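Local coordinates for protein nucleoporin NUP170 (Chaetomium thermophilum, PDB 5HAX) that probably serves as a scaffold nucleoporin in the inner ring of the nuclear pore complex, with a beta-propeller followed by a helical C-terminal domain, at residues V12-L17 / L602-V607; P121-V126 / I200-E205; G444-P449 / P471-V476. All blocks are in the same frame, centred on the assembly; numbering follows the deposited sequence.

Interaction 1: V12-L17 / L602-V607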
loop_
_atom_site.group_PDB
_atom_site.type_symbol
_atom_site.label_atom_id
_atom_site.label_comp_id
_atom_site.label_asym_id
_atom_site.label_seq_id
_atom_site.Cartn_x
_atom_site.Cartn_y
_atom_site.Cartn_z
ATOM N N VAL A 12 -25.439 4.997 13.683
ATOM C CA VAL A 12 -25.081 3.798 12.929
ATOM C C VAL A 12 -23.728 3.981 12.254
ATOM O O VAL A 12 -22.915 3.051 12.197
ATOM C CB VAL A 12 -26.182 3.468 11.902
ATOM C CG1 VAL A 12 -25.789 2.259 11.058
ATOM C CG2 VAL A 12 -27.510 3.227 12.606
ATOM N N VAL A 13 -23.471 5.178 11.720
ATOM C CA VAL A 13 -22.196 5.445 11.058
ATOM C C VAL A 13 -21.049 5.314 12.053
ATOM O O VAL A 13 -20.042 4.649 11.782
ATOM C CB VAL A 13 -22.214 6.839 10.403
ATOM C CG1 VAL A 13 -20.829 7.220 9.890
ATOM C CG2 VAL A 13 -23.232 6.884 9.271
ATOM N N ASN A 14 -21.186 5.950 13.219
ATOM C CA ASN A 14 -20.126 5.908 14.220
ATOM C C ASN A 14 -19.814 4.477 14.638
ATOM O O ASN A 14 -18.645 4.110 14.801
ATOM C CB ASN A 14 -20.521 6.744 15.436
ATOM C CG ASN A 14 -20.449 8.233 15.169
ATOM O OD1 ASN A 14 -19.556 8.711 14.470
ATOM N ND2 ASN A 14 -21.395 8.979 15.730
ATOM N N GLN A 15 -20.848 3.654 14.816
ATOM C CA GLN A 15 -20.633 2.265 15.203
ATOM C C GLN A 15 -20.077 1.445 14.048
ATOM O O GLN A 15 -19.345 0.475 14.274
ATOM C CB GLN A 15 -21.943 1.661 15.709
ATOM C CG GLN A 15 -22.439 2.289 17.007
ATOM C CD GLN A 15 -23.921 2.069 17.241
ATOM O OE1 GLN A 15 -24.545 1.220 16.603
ATOM N NE2 GLN A 15 -24.495 2.843 18.156
ATOM N N THR A 16 -20.409 1.819 12.809
ATOM C CA THR A 16 -19.860 1.124 11.651
ATOM C C THR A 16 -18.389 1.472 11.454
ATOM O O THR A 16 -17.577 0.597 11.130
ATOM C CB THR A 16 -20.675 1.473 10.406
ATOM O OG1 THR A 16 -22.045 1.095 10.609
ATOM C CG2 THR A 16 -20.136 0.752 9.179
ATOM N N LEU A 17 -18.030 2.745 11.644
ATOM C CA LEU A 17 -16.628 3.143 11.581
ATOM C C LEU A 17 -15.788 2.342 12.567
ATOM O O LEU A 17 -14.706 1.849 12.225
ATOM C CB LEU A 17 -16.496 4.640 11.866
ATOM C CG LEU A 17 -17.068 5.605 10.827
ATOM C CD1 LEU A 17 -17.122 7.013 11.400
ATOM C CD2 LEU A 17 -16.244 5.576 9.551
ATOM N N LEU A 602 -14.071 11.683 5.958
ATOM C CA LEU A 602 -14.677 12.970 6.289
ATOM C C LEU A 602 -15.197 13.030 7.719
ATOM O O LEU A 602 -14.900 13.980 8.448
ATOM C CB LEU A 602 -15.839 13.253 5.329
ATOM C CG LEU A 602 -15.640 14.301 4.239
ATOM C CD1 LEU A 602 -14.369 14.037 3.456
ATOM C CD2 LEU A 602 -16.850 14.307 3.315
ATOM N N TRP A 603 -15.956 12.009 8.122
ATOM C CA TRP A 603 -16.809 12.043 9.304
ATOM C C TRP A 603 -16.171 12.735 10.506
ATOM O O TRP A 603 -16.658 13.773 10.971
ATOM C CB TRP A 603 -17.200 10.604 9.654
ATOM C CG TRP A 603 -18.380 10.487 10.557
ATOM C CD1 TRP A 603 -18.370 10.139 11.873
ATOM C CD2 TRP A 603 -19.751 10.707 10.207
ATOM N NE1 TRP A 603 -19.651 10.127 12.368
ATOM C CE2 TRP A 603 -20.518 10.473 11.365
ATOM C CE3 TRP A 603 -20.405 11.076 9.028
ATOM C CZ2 TRP A 603 -21.905 10.599 11.380
ATOM C CZ3 TRP A 603 -21.784 11.202 9.045
ATOM C CH2 TRP A 603 -22.517 10.964 10.214
ATOM N N LYS A 604 -15.081 12.176 11.024
ATOM C CA LYS A 604 -14.460 12.685 12.241
ATOM C C LYS A 604 -13.446 13.791 11.979
ATOM O O LYS A 604 -12.858 14.310 12.934
ATOM C CB LYS A 604 -13.785 11.540 13.002
ATOM C CG LYS A 604 -14.756 10.501 13.547
ATOM C CD LYS A 604 -15.615 11.067 14.669
ATOM C CE LYS A 604 -16.566 10.020 15.221
ATOM N NZ LYS A 604 -17.346 10.534 16.376
ATOM N N ALA A 605 -13.232 14.171 10.723
ATOM C CA ALA A 605 -12.260 15.202 10.398
ATOM C C ALA A 605 -12.834 16.592 10.645
ATOM O O ALA A 605 -14.035 16.832 10.490
ATOM C CB ALA A 605 -11.823 15.083 8.939
ATOM N N LYS A 606 -11.955 17.512 11.039
ATOM C CA LYS A 606 -12.321 18.918 11.111
ATOM C C LYS A 606 -12.584 19.456 9.711
ATOM O O LYS A 606 -11.941 19.055 8.738
ATOM C CB LYS A 606 -11.210 19.734 11.775
ATOM C CG LYS A 606 -10.808 19.260 13.163
ATOM C CD LYS A 606 -11.930 19.439 14.170
ATOM C CE LYS A 606 -11.452 19.141 15.583
ATOM N NZ LYS A 606 -12.565 19.171 16.570
ATOM N N VAL A 607 -13.541 20.379 9.610
ATOM C CA VAL A 607 -13.879 20.937 8.304
ATOM C C VAL A 607 -12.759 21.843 7.800
ATOM O O VAL A 607 -12.429 21.833 6.608
ATOM C CB VAL A 607 -15.221 21.690 8.369
ATOM C CG1 VAL A 607 -15.562 22.286 7.008
ATOM C CG2 VAL A 607 -16.332 20.760 8.835
#
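W603 presents its indole to V13, N14 and L17 of the helix, and each meets a different part of it. V13 lies over one face: its CG1 methyl stands 3.6 Å from the centroid of the W603 six-membered ring, almost straight above it, a CH-pi contact. V13 CG1 is anti to the backbone N (chi1 172°), which turns this branch onto the ring, and a compact branched valine fits here because one methyl fills the middle of the face. L17 arrives obliquely, its CD1 3.4 Å from W603 CD1, beside the pyrrole part of the indole.

N14 works at the rim. Its amide plane is turned 68° from the ring, and W603 NE1 donates to N14 OD1; the modelled 2.5 Å is shorter than usual, so the exact length is doubtful. The bond is bent, 138° at the hydrogen, the nitrogen standing well out of the plane of the N14 amide carbonyl. Asparagine suits the position because its other end, ND2, can donate to E718. The same carboxylate forms a salt bridge with K604 NZ, so E718 ties the helix to the turn a second time.

K604 and W603 are the inner residues of a type I turn from L602 to A605. This turn follows helix 586-599 and rests against helices 717-722 and 663-694; L678 of the latter touches both V13 and W603, while V12, T16 and L17 of helix 5-20 pack on helix 586-599.

Interaction 2: P121-V126 / I200-E205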
loop_
_atom_site.group_PDB
_atom_site.type_symbol
_atom_site.label_atom_id
_atom_site.label_comp_id
_atom_site.label_asym_id
_atom_site.label_seq_id
_atom_site.Cartn_x
_atom_site.Cartn_y
_atom_site.Cartn_z
ATOM N N PRO A 121 14.486 10.461 -1.139
ATOM C CA PRO A 121 14.001 11.803 -0.790
ATOM C C PRO A 121 15.157 12.749 -0.519
ATOM O O PRO A 121 16.268 12.308 -0.189
ATOM C CB PRO A 121 13.170 11.564 0.482
ATOM C CG PRO A 121 12.830 10.117 0.458
ATOM C CD PRO A 121 13.996 9.441 -0.196
ATOM N N PRO A 122 14.938 14.056 -0.644
ATOM C CA PRO A 122 15.998 15.021 -0.340
ATOM C C PRO A 122 16.051 15.359 1.143
ATOM O O PRO A 122 15.090 15.170 1.890
ATOM C CB PRO A 122 15.595 16.247 -1.166
ATOM C CG PRO A 122 14.103 16.183 -1.188
ATOM C CD PRO A 122 13.733 14.715 -1.178
ATOM N N LYS A 123 17.206 15.862 1.560
ATOM C CA LYS A 123 17.341 16.375 2.919
ATOM C C LYS A 123 16.605 17.709 3.021
ATOM O O LYS A 123 16.863 18.613 2.219
ATOM C CB LYS A 123 18.814 16.542 3.292
ATOM C CG LYS A 123 19.544 15.229 3.575
ATOM C CD LYS A 123 21.017 15.460 3.904
ATOM C CE LYS A 123 21.769 14.149 4.117
ATOM N NZ LYS A 123 21.366 13.443 5.366
ATOM N N PRO A 124 15.674 17.867 3.966
ATOM C CA PRO A 124 14.922 19.126 4.054
ATOM C C PRO A 124 15.827 20.331 4.266
ATOM O O PRO A 124 16.920 20.231 4.827
ATOM C CB PRO A 124 14.006 18.905 5.263
ATOM C CG PRO A 124 13.836 17.436 5.338
ATOM C CD PRO A 124 15.143 16.852 4.891
ATOM N N GLY A 125 15.346 21.485 3.807
ATOM C CA GLY A 125 16.069 22.729 3.994
ATOM C C GLY A 125 17.393 22.800 3.273
ATOM O O GLY A 125 18.218 23.659 3.596
ATOM N N VAL A 126 17.625 21.917 2.305
ATOM C CA VAL A 126 18.848 21.907 1.509
ATOM C C VAL A 126 18.594 22.442 0.105
ATOM O O VAL A 126 19.294 23.341 -0.364
ATOM C CB VAL A 126 19.453 20.486 1.448
ATOM C CG1 VAL A 126 20.712 20.476 0.582
ATOM C CG2 VAL A 126 19.757 19.971 2.846
ATOM N N ILE A 200 26.116 8.761 3.629
ATOM C CA ILE A 200 26.548 9.967 2.932
ATOM C C ILE A 200 25.843 11.157 3.568
ATOM O O ILE A 200 24.610 11.182 3.663
ATOM C CB ILE A 200 26.252 9.889 1.425
ATOM C CG1 ILE A 200 27.121 8.802 0.784
ATOM C CG2 ILE A 200 26.501 11.254 0.761
ATOM C CD1 ILE A 200 27.057 8.758 -0.726
ATOM N N PHE A 201 26.629 12.133 4.009
ATOM C CA PHE A 201 26.123 13.405 4.501
ATOM C C PHE A 201 26.305 14.469 3.428
ATOM O O PHE A 201 27.253 14.423 2.640
ATOM C CB PHE A 201 26.854 13.836 5.773
ATOM C CG PHE A 201 26.794 12.830 6.882
ATOM C CD1 PHE A 201 25.712 12.793 7.745
ATOM C CD2 PHE A 201 27.823 11.926 7.069
ATOM C CE1 PHE A 201 25.655 11.869 8.770
ATOM C CE2 PHE A 201 27.774 11.003 8.090
ATOM C CZ PHE A 201 26.689 10.972 8.944
ATOM N N TYR A 202 25.390 15.433 3.399
ATOM C CA TYR A 202 25.571 16.582 2.527
ATOM C C TYR A 202 24.810 17.773 3.088
ATOM O O TYR A 202 23.797 17.619 3.776
ATOM C CB TYR A 202 25.138 16.282 1.084
ATOM C CG TYR A 202 23.667 15.979 0.887
ATOM C CD1 TYR A 202 22.760 16.995 0.616
ATOM C CD2 TYR A 202 23.193 14.675 0.943
ATOM C CE1 TYR A 202 21.418 16.722 0.422
ATOM C CE2 TYR A 202 21.853 14.393 0.751
ATOM C CZ TYR A 202 20.970 15.420 0.490
ATOM O OH TYR A 202 19.637 15.143 0.299
ATOM N N GLN A 203 25.324 18.965 2.789
ATOM C CA GLN A 203 24.769 20.208 3.297
ATOM C C GLN A 203 24.916 21.285 2.232
ATOM O O GLN A 203 25.715 21.162 1.299
ATOM C CB GLN A 203 25.459 20.643 4.594
ATOM C CG GLN A 203 26.955 20.876 4.443
ATOM C CD GLN A 203 27.635 21.160 5.765
ATOM O OE1 GLN A 203 26.977 21.395 6.778
ATOM N NE2 GLN A 203 28.964 21.135 5.765
ATOM N N GLN A 204 24.137 22.356 2.395
ATOM C CA GLN A 204 24.114 23.418 1.395
ATOM C C GLN A 204 25.378 24.269 1.448
ATOM O O GLN A 204 25.939 24.618 0.404
ATOM C CB GLN A 204 22.875 24.293 1.592
ATOM C CG GLN A 204 22.795 24.971 2.953
ATOM C CD GLN A 204 21.505 25.744 3.143
ATOM O OE1 GLN A 204 20.422 25.250 2.830
ATOM N NE2 GLN A 204 21.615 26.967 3.650
ATOM N N GLU A 205 25.842 24.612 2.647
ATOM C CA GLU A 205 26.921 25.577 2.801
ATOM C C GLU A 205 28.285 24.912 2.680
ATOM O O GLU A 205 28.501 23.804 3.179
ATOM C CB GLU A 205 26.814 26.292 4.150
ATOM C CG GLU A 205 25.565 27.154 4.286
ATOM C CD GLU A 205 25.802 28.437 5.069
ATOM O OE1 GLU A 205 26.877 29.054 4.908
ATOM O OE2 GLU A 205 24.905 28.833 5.844
HETATM O O HOH W 1 18.897 12.607 0.505
HETATM O O HOH W 2 22.595 10.884 5.279
#
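Two sets of torsions lay the chain of K123 over the ring of Y202. In Y202, CG sits between the backbone N and the carbonyl carbon (chi1 64°), a choice that swings the phenol out of its strand toward the loop 121-126. K123 runs straight from CB to CE and then bends at chi4 (-69°), so that its methylenes pass across the ring while the ammonium turns off it. K123 CD is 3.5 Å from the centroid of the Y202 ring, over the face but displaced toward the rim, a CH-pi contact, and CE continues over the CD2–CE2 side. The long aliphatic part of a lysine suits this task, because it can cover an aromatic face and still carry its charge to a polar partner. That partner is a water, 2.8 Å from K123 NZ, which in turn donates to the carbonyl oxygen of I200.

The phenol hydroxyl is gripped from two directions. K123 N donates to Y202 OH at 2.8 Å, and the hydroxyl passes its own proton to a second water, 2.6 Å away, which donates to P121 O. A tyrosine is apt here: a ring for the lysine, with a hydroxyl at its tip to serve both loop and water. V126 closes on the ring edge, its CG1 3.8 Å from Y202 CE1. G125 takes a positive phi, readily adopted by glycine, where the loop bends between P124 and V126.

In the propeller, the loop leaves strand 114-120 of one four-stranded sheet and meets strand 198-202 of the next sheet along the chain. Y202 also packs on L145 of strand 142-151 and on I187 of strand 187-190, so its ring lies between the two blades.

Interaction 3: G444-P449 / P471-V476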
loop_
_atom_site.group_PDB
_atom_site.type_symbol
_atom_site.label_atom_id
_atom_site.label_comp_id
_atom_site.label_asym_id
_atom_site.label_seq_id
_atom_site.Cartn_x
_atom_site.Cartn_y
_atom_site.Cartn_z
ATOM N N GLY A 444 8.192 -3.199 -7.758
ATOM C CA GLY A 444 7.991 -2.012 -6.946
ATOM C C GLY A 444 6.559 -1.526 -7.009
ATOM O O GLY A 444 5.844 -1.746 -7.989
ATOM N N LEU A 445 6.148 -0.855 -5.937
ATOM C CA LEU A 445 4.801 -0.312 -5.828
ATOM C C LEU A 445 4.703 0.992 -6.612
ATOM O O LEU A 445 5.566 1.866 -6.485
ATOM C CB LEU A 445 4.452 -0.085 -4.356
ATOM C CG LEU A 445 3.076 0.489 -4.015
ATOM C CD1 LEU A 445 1.972 -0.513 -4.307
ATOM C CD2 LEU A 445 3.037 0.921 -2.557
ATOM N N THR A 446 3.652 1.120 -7.428
ATOM C CA THR A 446 3.434 2.316 -8.237
ATOM C C THR A 446 2.412 3.269 -7.636
ATOM O O THR A 446 2.410 4.452 -7.994
ATOM C CB THR A 446 2.966 1.937 -9.648
ATOM O OG1 THR A 446 1.632 1.420 -9.593
ATOM C CG2 THR A 446 3.891 0.904 -10.270
ATOM N N THR A 447 1.547 2.782 -6.752
ATOM C CA THR A 447 0.527 3.592 -6.109
ATOM C C THR A 447 0.973 3.956 -4.695
ATOM O O THR A 447 2.043 3.558 -4.229
ATOM C CB THR A 447 -0.806 2.843 -6.098
ATOM O OG1 THR A 447 -0.581 1.477 -5.729
ATOM C CG2 THR A 447 -1.447 2.881 -7.474
ATOM N N ALA A 448 0.142 4.733 -4.006
ATOM C CA ALA A 448 0.479 5.173 -2.665
ATOM C C ALA A 448 0.462 3.990 -1.696
ATOM O O ALA A 448 -0.337 3.063 -1.855
ATOM C CB ALA A 448 -0.499 6.243 -2.189
ATOM N N PRO A 449 1.338 3.993 -0.690
ATOM C CA PRO A 449 1.356 2.889 0.278
ATOM C C PRO A 449 -0.015 2.655 0.898
ATOM O O PRO A 449 -0.750 3.596 1.206
ATOM C CB PRO A 449 2.376 3.352 1.322
ATOM C CG PRO A 449 3.278 4.272 0.583
ATOM C CD PRO A 449 2.420 4.962 -0.437
ATOM N N PRO A 471 -6.968 0.635 -6.318
ATOM C CA PRO A 471 -6.324 -0.638 -5.981
ATOM C C PRO A 471 -4.822 -0.566 -6.213
ATOM O O PRO A 471 -4.351 0.090 -7.144
ATOM C CB PRO A 471 -6.994 -1.642 -6.928
ATOM C CG PRO A 471 -8.232 -0.972 -7.413
ATOM C CD PRO A 471 -7.940 0.491 -7.414
ATOM N N GLY A 472 -4.073 -1.249 -5.352
ATOM C CA GLY A 472 -2.627 -1.252 -5.493
ATOM C C GLY A 472 -2.201 -1.807 -6.841
ATOM O O GLY A 472 -2.772 -2.777 -7.345
ATOM N N GLU A 473 -1.192 -1.169 -7.432
ATOM C CA GLU A 473 -0.594 -1.618 -8.678
ATOM C C GLU A 473 0.908 -1.753 -8.483
ATOM O O GLU A 473 1.525 -0.978 -7.745
ATOM C CB GLU A 473 -0.898 -0.656 -9.839
ATOM C CG GLU A 473 -2.373 -0.595 -10.205
ATOM C CD GLU A 473 -2.635 0.143 -11.505
ATOM O OE1 GLU A 473 -1.672 0.650 -12.119
ATOM O OE2 GLU A 473 -3.813 0.210 -11.913
ATOM N N PHE A 474 1.489 -2.746 -9.151
ATOM C CA PHE A 474 2.885 -3.115 -8.952
ATOM C C PHE A 474 3.563 -3.289 -10.300
ATOM O O PHE A 474 3.042 -3.985 -11.176
ATOM C CB PHE A 474 2.990 -4.401 -8.130
ATOM C CG PHE A 474 2.120 -4.400 -6.910
ATOM C CD1 PHE A 474 2.618 -3.982 -5.686
ATOM C CD2 PHE A 474 0.796 -4.796 -6.992
ATOM C CE1 PHE A 474 1.812 -3.971 -4.564
ATOM C CE2 PHE A 474 -0.012 -4.785 -5.875
ATOM C CZ PHE A 474 0.498 -4.372 -4.659
ATOM N N ALA A 475 4.717 -2.648 -10.460
ATOM C CA ALA A 475 5.503 -2.743 -11.682
ATOM C C ALA A 475 6.510 -3.878 -11.537
ATOM O O ALA A 475 7.370 -3.836 -10.651
ATOM C CB ALA A 475 6.213 -1.422 -11.967
ATOM N N VAL A 476 6.402 -4.881 -12.404
ATOM C CA VAL A 476 7.295 -6.035 -12.409
ATOM C C VAL A 476 8.288 -5.811 -13.546
ATOM O O VAL A 476 7.947 -5.965 -14.722
ATOM C CB VAL A 476 6.527 -7.350 -12.579
ATOM C CG1 VAL A 476 7.489 -8.537 -12.590
ATOM C CG2 VAL A 476 5.495 -7.506 -11.479
HETATM O O HOH W 3 0.643 1.478 -12.165
#
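G444 and A475 form a hydrogen-bonded antiparallel pair in a propeller blade, and L445 with F474 the non-hydrogen-bonded pair beside it; strands 440-445 and 473-478 are neighbours in a four-stranded sheet. The backbone ladder uses G444 N to A475 O, A475 N to G444 O at 2.9 Å, and then T446 N to E473 O, straight at 173°, although T446 already lies past the strand.

Apolar contact is made on the face carrying L445 and F474, where L445 CD1 comes obliquely to F474 CE1 at 3.5 Å. The phenylalanine ring also meets F386 and F392, which suits a large aromatic residue. On the face of A475, the CG2 methyl of T446 lies 3.7 Å from A475 CB; the small alanine leaves room for it.

A threonine hydroxyl extends the pairing beyond the strand end. With OG1 between the backbone N and the carbonyl carbon (chi1 44°), T447 accepts a bond from E473 N at 3.2 Å and stands in for a backbone carbonyl. E473 itself reaches R486 on the next strand through OE2, in a salt bridge, while its OE1 takes a water proton at 2.5 Å; that water lies 2.8 Å from T446 OG1.

Overall arrangement
From the N terminus, helix 5-20 comes first, and interaction 1 closes a very long loop when 602-607, in the helical C-terminal part, comes back to 12-17. Interactions 2 and 3 are nested inside it and follow one another in series. Interaction 2 joins the loop 121-126 of one propeller blade to the third strand of the next. Interaction 3, a short local closure, pairs two strands of the blade that strand 50-57 completes, so early and late chain share one sheet, the usual way of closing such a ring. Nothing touches between the contacts: centres lie about 28 Å apart for 1 and 3 and for 2 and 3, and about 40 Å for 1 and 2.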